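PDB 6J31: kcn28 from Kitasatospora, which is built on the GT-B fold of the erythromycin biosynthesis protein CIII-like family, two Rossmann-like domains that face each other across a cleft. Local coordinates for residues A[128-133]-A[303-308]; A[147-152]-A[156-161]; A[318-323]-A[329-334]. All coordinates share one frame; numbering follows the deposited sequence.

Interaction 1. Residues A[128-133]-A[303-308]; sequences SPTWVM and GGMGGI
Met305 sends CG trans to its backbone N (chi1 -171°) and then folds at chi2 and chi3, a double bend that delivers methyl CE against both Thr130 OG1 and the edge of Trp131. From the other side, the Thr130 torsion (chi1 -171°) turns OG1 away from its own N and points it at that methyl, with OG1 3.3 Å from Met305 CE. The Trp131 indole offers its edge: CD1 lies 3.5 Å from Met305 CE, and the methyl sits near the ring plane. Higher up the methionine, CG rests 3.7 Å from the carbonyl O of Pro129. Within the loop, Ser128 OG donates to Thr130 O at 2.6 Å. This buried contact exemplifies how the two GT-B domains meet: the loop after strand 124-128 touches the first turn of helix 305-314, for which Gly304 is the N-cap, and Thr130 also lines the pocket of the bound (2E,2'E)-3,3'-(1,2-phenylene)di(prop-2-enoic acid). Thr130 OG1 hydrogen-bonds to Asp326 and Trp131 NE1 to Asn330. With these polar groups satisfied by other residues, Met305 contributes apolar bulk and van der Waals contact at the domain junction.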
loop_
_atom_site.group_PDB
_atom_site.type_symbol
_atom_site.label_atom_id
_atom_site.label_comp_id
_atom_site.label_asym_id
_atom_site.label_seq_id
_atom_site.Cartn_x
_atom_site.Cartn_y
_atom_site.Cartn_z
ATOM N N SER A 128 -2.403 8.302 3.507
ATOM C CA SER A 128 -2.934 6.942 3.469
ATOM C C SER A 128 -2.431 6.217 2.235
ATOM O O SER A 128 -2.711 6.663 1.111
ATOM C CB SER A 128 -4.456 6.959 3.480
ATOM O OG SER A 128 -4.958 5.644 3.322
ATOM N N PRO A 129 -1.708 5.100 2.380
ATOM C CA PRO A 129 -1.198 4.390 1.198
ATOM C C PRO A 129 -2.222 3.517 0.494
ATOM O O PRO A 129 -1.937 3.025 -0.607
ATOM C CB PRO A 129 -0.071 3.532 1.782
ATOM C CG PRO A 129 -0.550 3.222 3.163
ATOM C CD PRO A 129 -1.249 4.479 3.635
ATOM N N THR A 130 -3.398 3.314 1.074
ATOM C CA THR A 130 -4.443 2.519 0.448
ATOM C C THR A 130 -5.777 3.196 0.746
ATOM O O THR A 130 -5.827 4.291 1.313
ATOM C CB THR A 130 -4.392 1.060 0.925
ATOM O OG1 THR A 130 -5.292 0.271 0.138
ATOM C CG2 THR A 130 -4.788 0.955 2.391
ATOM N N TRP A 131 -6.869 2.549 0.356
ATOM C CA TRP A 131 -8.174 3.158 0.548
ATOM C C TRP A 131 -8.505 3.291 2.031
ATOM O O TRP A 131 -7.994 2.553 2.878
ATOM C CB TRP A 131 -9.262 2.359 -0.172
ATOM C CG TRP A 131 -9.237 0.864 0.011
ATOM C CD1 TRP A 131 -8.624 -0.048 -0.800
ATOM C CD2 TRP A 131 -9.886 0.104 1.045
ATOM N NE1 TRP A 131 -8.838 -1.322 -0.333
ATOM C CE2 TRP A 131 -9.609 -1.258 0.797
ATOM C CE3 TRP A 131 -10.666 0.442 2.157
ATOM C CZ2 TRP A 131 -10.083 -2.279 1.621
ATOM C CZ3 TRP A 131 -11.137 -0.577 2.975
ATOM C CH2 TRP A 131 -10.843 -1.919 2.701
ATOM N N VAL A 132 -9.346 4.269 2.341
ATOM C CA VAL A 132 -9.702 4.580 3.709
ATOM C C VAL A 132 -11.054 3.954 4.036
ATOM O O VAL A 132 -11.778 3.486 3.161
ATOM C CB VAL A 132 -9.723 6.107 3.959
ATOM C CG1 VAL A 132 -8.347 6.708 3.703
ATOM C CG2 VAL A 132 -10.783 6.771 3.085
ATOM N N MET A 133 -11.405 3.950 5.320
ATOM C CA MET A 133 -12.666 3.378 5.780
ATOM C C MET A 133 -13.596 4.516 6.156
ATOM O O MET A 133 -13.437 5.116 7.231
ATOM C CB MET A 133 -12.446 2.455 6.978
ATOM C CG MET A 133 -11.286 2.870 7.854
ATOM S SD MET A 133 -10.037 1.580 7.904
ATOM C CE MET A 133 -10.933 0.289 7.075
ATOM N N GLY A 303 -3.093 -8.729 -5.409
ATOM C CA GLY A 303 -4.042 -7.644 -5.284
ATOM C C GLY A 303 -3.701 -6.590 -4.256
ATOM O O GLY A 303 -4.594 -5.846 -3.835
ATOM N N GLY A 304 -2.446 -6.506 -3.826
ATOM C CA GLY A 304 -2.036 -5.381 -3.013
ATOM C C GLY A 304 -2.120 -4.084 -3.794
ATOM O O GLY A 304 -2.051 -4.067 -5.024
ATOM N N MET A 305 -2.299 -2.983 -3.061
ATOM C CA MET A 305 -2.524 -1.690 -3.703
ATOM C C MET A 305 -1.334 -1.286 -4.567
ATOM O O MET A 305 -1.503 -0.637 -5.606
ATOM C CB MET A 305 -2.818 -0.624 -2.647
ATOM C CG MET A 305 -3.273 0.710 -3.211
ATOM S SD MET A 305 -4.711 0.593 -4.301
ATOM C CE MET A 305 -6.024 0.291 -3.121
ATOM N N GLY A 306 -0.119 -1.637 -4.139
ATOM C CA GLY A 306 1.058 -1.293 -4.920
ATOM C C GLY A 306 1.087 -1.995 -6.264
ATOM O O GLY A 306 1.324 -1.373 -7.301
ATOM N N GLY A 307 0.843 -3.307 -6.261
ATOM C CA GLY A 307 0.831 -4.046 -7.513
ATOM C C GLY A 307 -0.295 -3.619 -8.437
ATOM O O GLY A 307 -0.101 -3.493 -9.650
ATOM N N ILE A 308 -1.487 -3.388 -7.880
ATOM C CA ILE A 308 -2.638 -3.033 -8.704
ATOM C C ILE A 308 -2.416 -1.693 -9.392
ATOM O O ILE A 308 -2.694 -1.535 -10.587
ATOM C CB ILE A 308 -3.919 -3.030 -7.854
ATOM C CG1 ILE A 308 -4.443 -4.455 -7.713
ATOM C CG2 ILE A 308 -4.973 -2.115 -8.469
ATOM C CD1 ILE A 308 -5.595 -4.571 -6.776
#

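Interaction 2. Residues A[147-152]-A[156-161]; sequences QLKQDP and AHYRRF
Lys149 and Tyr158 make the principal side-chain contact between these two consecutive helices. The lysine leaves its backbone with CG next to N and opposite the carbonyl carbon, then bends at chi2 (-147°) and again at chi4 (99°), so that its aliphatic part passes across the tyrosine ring instead of running straight outward. CE lies 3.7 Å from the ring centroid in a CH-pi contact, displaced toward the rim, while NZ stands 4.6 Å from the same centroid, nearly on the ring normal, as a cation-pi partner. Because Lys149 also touches a crystal neighbour, its exact pose may owe something to the lattice. The tyrosine, whose CG likewise stands beside its N (chi1 -78°), is sandwiched: on the face away from the lysine, His157 CD2 lies 4.0 Å above the centre of the ring. At the far end, Leu148 CD1 approaches Tyr158 OH at 4.2 Å, and that hydroxyl hydrogen-bonds to the backbone of the bound peptide. Nearer the start of the helix, Ala156 N donates to Pro152 O (2.9 Å), an early i to i+4 bond of helix 152-167; Asp151 is its N-cap, with OD1 accepting from Arg153 N. Both helices pack on helix 74-96, where Leu148 and His157 touch Met78, His157 ND1 hydrogen-bonds to Asp79 and Arg160 forms a salt bridge with Asp83.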
loop_
_atom_site.group_PDB
_atom_site.type_symbol
_atom_site.label_atom_id
_atom_site.label_comp_id
_atom_site.label_asym_id
_atom_site.label_seq_id
_atom_site.Cartn_x
_atom_site.Cartn_y
_atom_site.Cartn_z
ATOM N N GLN A 147 -18.266 -7.912 19.316
ATOM C CA GLN A 147 -17.935 -9.284 19.674
ATOM C C GLN A 147 -16.519 -9.367 20.230
ATOM O O GLN A 147 -16.249 -10.151 21.147
ATOM C CB GLN A 147 -18.122 -10.200 18.466
ATOM C CG GLN A 147 -18.820 -11.509 18.813
ATOM C CD GLN A 147 -20.206 -11.290 19.424
ATOM O OE1 GLN A 147 -20.820 -10.233 19.254
ATOM N NE2 GLN A 147 -20.699 -12.293 20.141
ATOM N N LEU A 148 -15.607 -8.559 19.686
ATOM C CA LEU A 148 -14.251 -8.489 20.217
ATOM C C LEU A 148 -14.255 -8.007 21.664
ATOM O O LEU A 148 -13.477 -8.492 22.493
ATOM C CB LEU A 148 -13.417 -7.548 19.348
ATOM C CG LEU A 148 -12.725 -8.080 18.094
ATOM C CD1 LEU A 148 -11.951 -6.964 17.413
ATOM C CD2 LEU A 148 -11.792 -9.222 18.456
ATOM N N LYS A 149 -15.120 -7.041 21.981
ATOM C CA LYS A 149 -15.200 -6.505 23.334
ATOM C C LYS A 149 -15.790 -7.500 24.326
ATOM O O LYS A 149 -15.627 -7.312 25.537
ATOM C CB LYS A 149 -16.001 -5.204 23.325
ATOM C CG LYS A 149 -15.355 -4.118 22.473
ATOM C CD LYS A 149 -15.597 -2.722 23.027
ATOM C CE LYS A 149 -14.941 -1.671 22.148
ATOM N NZ LYS A 149 -15.901 -1.031 21.208
ATOM N N GLN A 150 -16.496 -8.530 23.851
ATOM C CA GLN A 150 -16.956 -9.581 24.756
ATOM C C GLN A 150 -15.803 -10.446 25.242
ATOM O O GLN A 150 -15.836 -10.939 26.376
ATOM C CB GLN A 150 -18.021 -10.445 24.081
ATOM C CG GLN A 150 -19.241 -9.667 23.635
ATOM C CD GLN A 150 -19.737 -8.721 24.715
ATOM O OE1 GLN A 150 -20.111 -9.147 25.811
ATOM N NE2 GLN A 150 -19.735 -7.427 24.414
ATOM N N ASP A 151 -14.795 -10.655 24.407
ATOM C CA ASP A 151 -13.612 -11.385 24.839
ATOM C C ASP A 151 -12.875 -10.561 25.889
ATOM O O ASP A 151 -12.653 -9.361 25.682
ATOM C CB ASP A 151 -12.706 -11.668 23.638
ATOM C CG ASP A 151 -11.642 -12.722 23.923
ATOM O OD1 ASP A 151 -11.074 -12.738 25.034
ATOM O OD2 ASP A 151 -11.373 -13.543 23.020
ATOM N N PRO A 152 -12.490 -11.154 27.022
ATOM C CA PRO A 152 -11.711 -10.395 28.012
ATOM C C PRO A 152 -10.428 -9.820 27.442
ATOM O O PRO A 152 -10.021 -8.722 27.838
ATOM C CB PRO A 152 -11.440 -11.432 29.108
ATOM C CG PRO A 152 -12.592 -12.380 28.998
ATOM C CD PRO A 152 -12.887 -12.480 27.530
ATOM N N ALA A 156 -9.905 -5.870 27.415
ATOM C CA ALA A 156 -8.695 -5.328 28.024
ATOM C C ALA A 156 -7.938 -4.445 27.040
ATOM O O ALA A 156 -7.384 -3.407 27.421
ATOM C CB ALA A 156 -7.799 -6.459 28.524
ATOM N N HIS A 157 -7.906 -4.845 25.767
ATOM C CA HIS A 157 -7.195 -4.072 24.754
ATOM C C HIS A 157 -7.806 -2.687 24.586
ATOM O O HIS A 157 -7.096 -1.676 24.600
ATOM C CB HIS A 157 -7.196 -4.827 23.426
ATOM C CG HIS A 157 -6.838 -3.972 22.253
ATOM N ND1 HIS A 157 -5.541 -3.809 21.815
ATOM C CD2 HIS A 157 -7.611 -3.223 21.431
ATOM C CE1 HIS A 157 -5.532 -2.994 20.774
ATOM N NE2 HIS A 157 -6.774 -2.625 20.521
ATOM N N TYR A 158 -9.128 -2.623 24.410
ATOM C CA TYR A 158 -9.782 -1.332 24.216
ATOM C C TYR A 158 -9.676 -0.451 25.454
ATOM O O TYR A 158 -9.669 0.780 25.341
ATOM C CB TYR A 158 -11.241 -1.542 23.817
ATOM C CG TYR A 158 -11.392 -1.915 22.362
ATOM C CD1 TYR A 158 -11.337 -0.946 21.371
ATOM C CD2 TYR A 158 -11.566 -3.238 21.977
ATOM C CE1 TYR A 158 -11.463 -1.279 20.040
ATOM C CE2 TYR A 158 -11.695 -3.582 20.645
ATOM C CZ TYR A 158 -11.643 -2.595 19.681
ATOM O OH TYR A 158 -11.769 -2.915 18.351
ATOM N N ARG A 159 -9.610 -1.051 26.641
ATOM C CA ARG A 159 -9.397 -0.258 27.846
ATOM C C ARG A 159 -7.997 0.347 27.868
ATOM O O ARG A 159 -7.823 1.504 28.264
ATOM C CB ARG A 159 -9.641 -1.113 29.082
ATOM C CG ARG A 159 -11.098 -1.282 29.415
ATOM C CD ARG A 159 -11.275 -2.156 30.634
ATOM N NE ARG A 159 -12.672 -2.221 31.033
ATOM C CZ ARG A 159 -13.286 -1.260 31.714
ATOM N NH1 ARG A 159 -12.620 -0.166 32.067
ATOM N NH2 ARG A 159 -14.567 -1.380 32.036
ATOM N N ARG A 160 -6.986 -0.428 27.470
ATOM C CA ARG A 160 -5.628 0.101 27.433
ATOM C C ARG A 160 -5.508 1.204 26.392
ATOM O O ARG A 160 -4.804 2.200 26.604
ATOM C CB ARG A 160 -4.636 -1.025 27.148
ATOM C CG ARG A 160 -3.184 -0.615 27.234
ATOM C CD ARG A 160 -2.279 -1.827 27.311
ATOM N NE ARG A 160 -2.130 -2.492 26.022
ATOM C CZ ARG A 160 -0.988 -2.562 25.346
ATOM N NH1 ARG A 160 0.101 -1.975 25.822
ATOM N NH2 ARG A 160 -0.941 -3.199 24.182
ATOM N N PHE A 161 -6.185 1.037 25.255
ATOM C CA PHE A 161 -6.173 2.056 24.214
ATOM C C PHE A 161 -6.768 3.364 24.731
ATOM O O PHE A 161 -6.180 4.438 24.560
ATOM C CB PHE A 161 -6.932 1.525 22.994
ATOM C CG PHE A 161 -6.485 2.111 21.684
ATOM C CD1 PHE A 161 -6.091 3.433 21.589
ATOM C CD2 PHE A 161 -6.435 1.316 20.548
ATOM C CE1 PHE A 161 -5.674 3.962 20.384
ATOM C CE2 PHE A 161 -6.016 1.838 19.337
ATOM C CZ PHE A 161 -5.634 3.164 19.254
#

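Interaction 3. Residues A[318-323]-A[329-334]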
loop_
_atom_site.group_PDB
_atom_site.type_symbol
_atom_site.label_atom_id
_atom_site.label_comp_id
_atom_site.label_asym_id
_atom_site.label_seq_id
_atom_site.Cartn_x
_atom_site.Cartn_y
_atom_site.Cartn_z
ATOM N N MET A 318 -5.016 -7.904 -15.077
ATOM C CA MET A 318 -4.544 -8.591 -13.886
ATOM C C MET A 318 -5.417 -9.789 -13.540
ATOM O O MET A 318 -6.642 -9.747 -13.678
ATOM C CB MET A 318 -4.479 -7.622 -12.696
ATOM C CG MET A 318 -3.382 -6.570 -12.857
ATOM S SD MET A 318 -3.421 -5.238 -11.646
ATOM C CE MET A 318 -4.564 -4.104 -12.440
ATOM N N VAL A 319 -4.765 -10.862 -13.104
ATOM C CA VAL A 319 -5.417 -11.975 -12.427
ATOM C C VAL A 319 -5.091 -11.835 -10.948
ATOM O O VAL A 319 -3.917 -11.862 -10.560
ATOM C CB VAL A 319 -4.948 -13.331 -12.981
ATOM C CG1 VAL A 319 -5.543 -14.466 -12.165
ATOM C CG2 VAL A 319 -5.329 -13.469 -14.448
ATOM N N VAL A 320 -6.116 -11.650 -10.123
ATOM C CA VAL A 320 -5.944 -11.270 -8.727
ATOM C C VAL A 320 -6.266 -12.465 -7.841
ATOM O O VAL A 320 -7.286 -13.135 -8.038
ATOM C CB VAL A 320 -6.829 -10.064 -8.366
ATOM C CG1 VAL A 320 -6.529 -9.596 -6.957
ATOM C CG2 VAL A 320 -6.622 -8.943 -9.364
ATOM N N ALA A 321 -5.397 -12.724 -6.860
ATOM C CA ALA A 321 -5.561 -13.810 -5.895
ATOM C C ALA A 321 -5.511 -13.204 -4.498
ATOM O O ALA A 321 -4.475 -13.266 -3.819
ATOM C CB ALA A 321 -4.490 -14.886 -6.068
ATOM N N PRO A 322 -6.612 -12.622 -4.031
ATOM C CA PRO A 322 -6.580 -11.904 -2.753
ATOM C C PRO A 322 -6.386 -12.847 -1.578
ATOM O O PRO A 322 -6.857 -13.988 -1.577
ATOM C CB PRO A 322 -7.953 -11.227 -2.699
ATOM C CG PRO A 322 -8.825 -12.132 -3.509
ATOM C CD PRO A 322 -7.953 -12.607 -4.639
ATOM N N GLN A 323 -5.674 -12.353 -0.564
ATOM C CA GLN A 323 -5.429 -13.129 0.646
ATOM C C GLN A 323 -5.493 -12.239 1.883
ATOM O O GLN A 323 -6.357 -12.425 2.744
ATOM C CB GLN A 323 -4.071 -13.840 0.562
ATOM C CG GLN A 323 -3.853 -14.629 -0.731
ATOM C CD GLN A 323 -3.148 -15.952 -0.525
ATOM O OE1 GLN A 323 -2.889 -16.364 0.605
ATOM N NE2 GLN A 323 -2.829 -16.629 -1.626
ATOM N N ALA A 329 -11.111 -6.514 -1.132
ATOM C CA ALA A 329 -11.779 -5.358 -1.721
ATOM C C ALA A 329 -11.057 -4.883 -2.977
ATOM O O ALA A 329 -11.703 -4.521 -3.966
ATOM C CB ALA A 329 -11.884 -4.228 -0.697
ATOM N N ASN A 330 -9.719 -4.905 -2.966
ATOM C CA ASN A 330 -8.959 -4.501 -4.148
ATOM C C ASN A 330 -9.264 -5.410 -5.330
ATOM O O ASN A 330 -9.367 -4.946 -6.474
ATOM C CB ASN A 330 -7.460 -4.511 -3.847
ATOM C CG ASN A 330 -7.041 -3.417 -2.881
ATOM O OD1 ASN A 330 -7.824 -2.530 -2.546
ATOM N ND2 ASN A 330 -5.788 -3.467 -2.443
ATOM N N ALA A 331 -9.414 -6.711 -5.071
ATOM C CA ALA A 331 -9.793 -7.648 -6.120
ATOM C C ALA A 331 -11.172 -7.315 -6.670
ATOM O O ALA A 331 -11.403 -7.399 -7.881
ATOM C CB ALA A 331 -9.761 -9.077 -5.583
ATOM N N GLU A 332 -12.108 -6.951 -5.790
ATOM C CA GLU A 332 -13.447 -6.591 -6.241
ATOM C C GLU A 332 -13.417 -5.351 -7.126
ATOM O O GLU A 332 -14.090 -5.303 -8.162
ATOM C CB GLU A 332 -14.356 -6.355 -5.034
ATOM C CG GLU A 332 -14.848 -7.616 -4.350
ATOM C CD GLU A 332 -15.310 -8.663 -5.340
ATOM O OE1 GLU A 332 -16.136 -8.324 -6.216
ATOM O OE2 GLU A 332 -14.856 -9.824 -5.241
ATOM N N SER A 333 -12.609 -4.356 -6.751
ATOM C CA SER A 333 -12.558 -3.106 -7.504
ATOM C C SER A 333 -12.092 -3.334 -8.936
ATOM O O SER A 333 -12.753 -2.899 -9.885
ATOM C CB SER A 333 -11.653 -2.102 -6.791
ATOM O OG SER A 333 -12.120 -1.868 -5.472
ATOM N N VAL A 334 -10.949 -4.005 -9.115
ATOM C CA VAL A 334 -10.418 -4.194 -10.462
ATOM C C VAL A 334 -11.313 -5.112 -11.286
ATOM O O VAL A 334 -11.433 -4.938 -12.506
ATOM C CB VAL A 334 -8.969 -4.714 -10.409
ATOM C CG1 VAL A 334 -8.037 -3.609 -9.950
ATOM C CG2 VAL A 334 -8.859 -5.937 -9.495
#
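Pro322 supplies the one ring in this contact, a saturated one, and Ala331 CB approaches it obliquely past the CB-CG-CD rim, with CG the nearest atom at 3.8 Å. The setting is a beta-alpha-beta crossover in the C-terminal Rossmann-like domain: strand 318-320 leads into helix 327-336, which returns the chain to the parallel strand 340-342. The short strand and helix axes pass 9.3 Å apart at an angle of 145°, so the helix runs roughly back along the strand, as such a crossover requires. Contact is wholly apolar, made by alanine, valine, proline and methionine side chains. Val320 meets both Ala331 and Val334 of the helix, and its two branches divide the work: CG1, placed opposite the backbone N (chi1 -174°), reaches Ala331 CB at 3.6 Å, whereas CG2 meets Val334 CG2 at 3.7 Å. Ala331 thus has Val320 and Pro322 as neighbours on its methyl, and the small size of that group is consistent with the close approach of helix and strand, with Val320 and Ala331 CA atoms 5.9 Å apart. Ile308 of helix 305-314 touches both Met318 and Val334 and extends the packing. At the start of the strand, Met318 CE approaches Val334 CG1 at 4.3 Å.

Interactions 1 and 3 are buried and lie side by side, their centres about 11 Å apart, and both bear on helix 327-336. Asn330 of that helix bridges them, its ND2 donating to Gly303 O at 3.0 Å. Interaction 3 is packing inside one domain, wholly apolar, whereas interaction 1 spans the two domains and sets a methionine methyl among groups bonded to other residues. Interaction 2 stands apart, partly exposed and about 28 Å between centres from interaction 1; there a backbone bond and a lysine laid over a tyrosine ring carry the contact. Chemistry follows place in the fold: apolar within a domain, mixed where the domains meet, cationic over a ring at the partly exposed site.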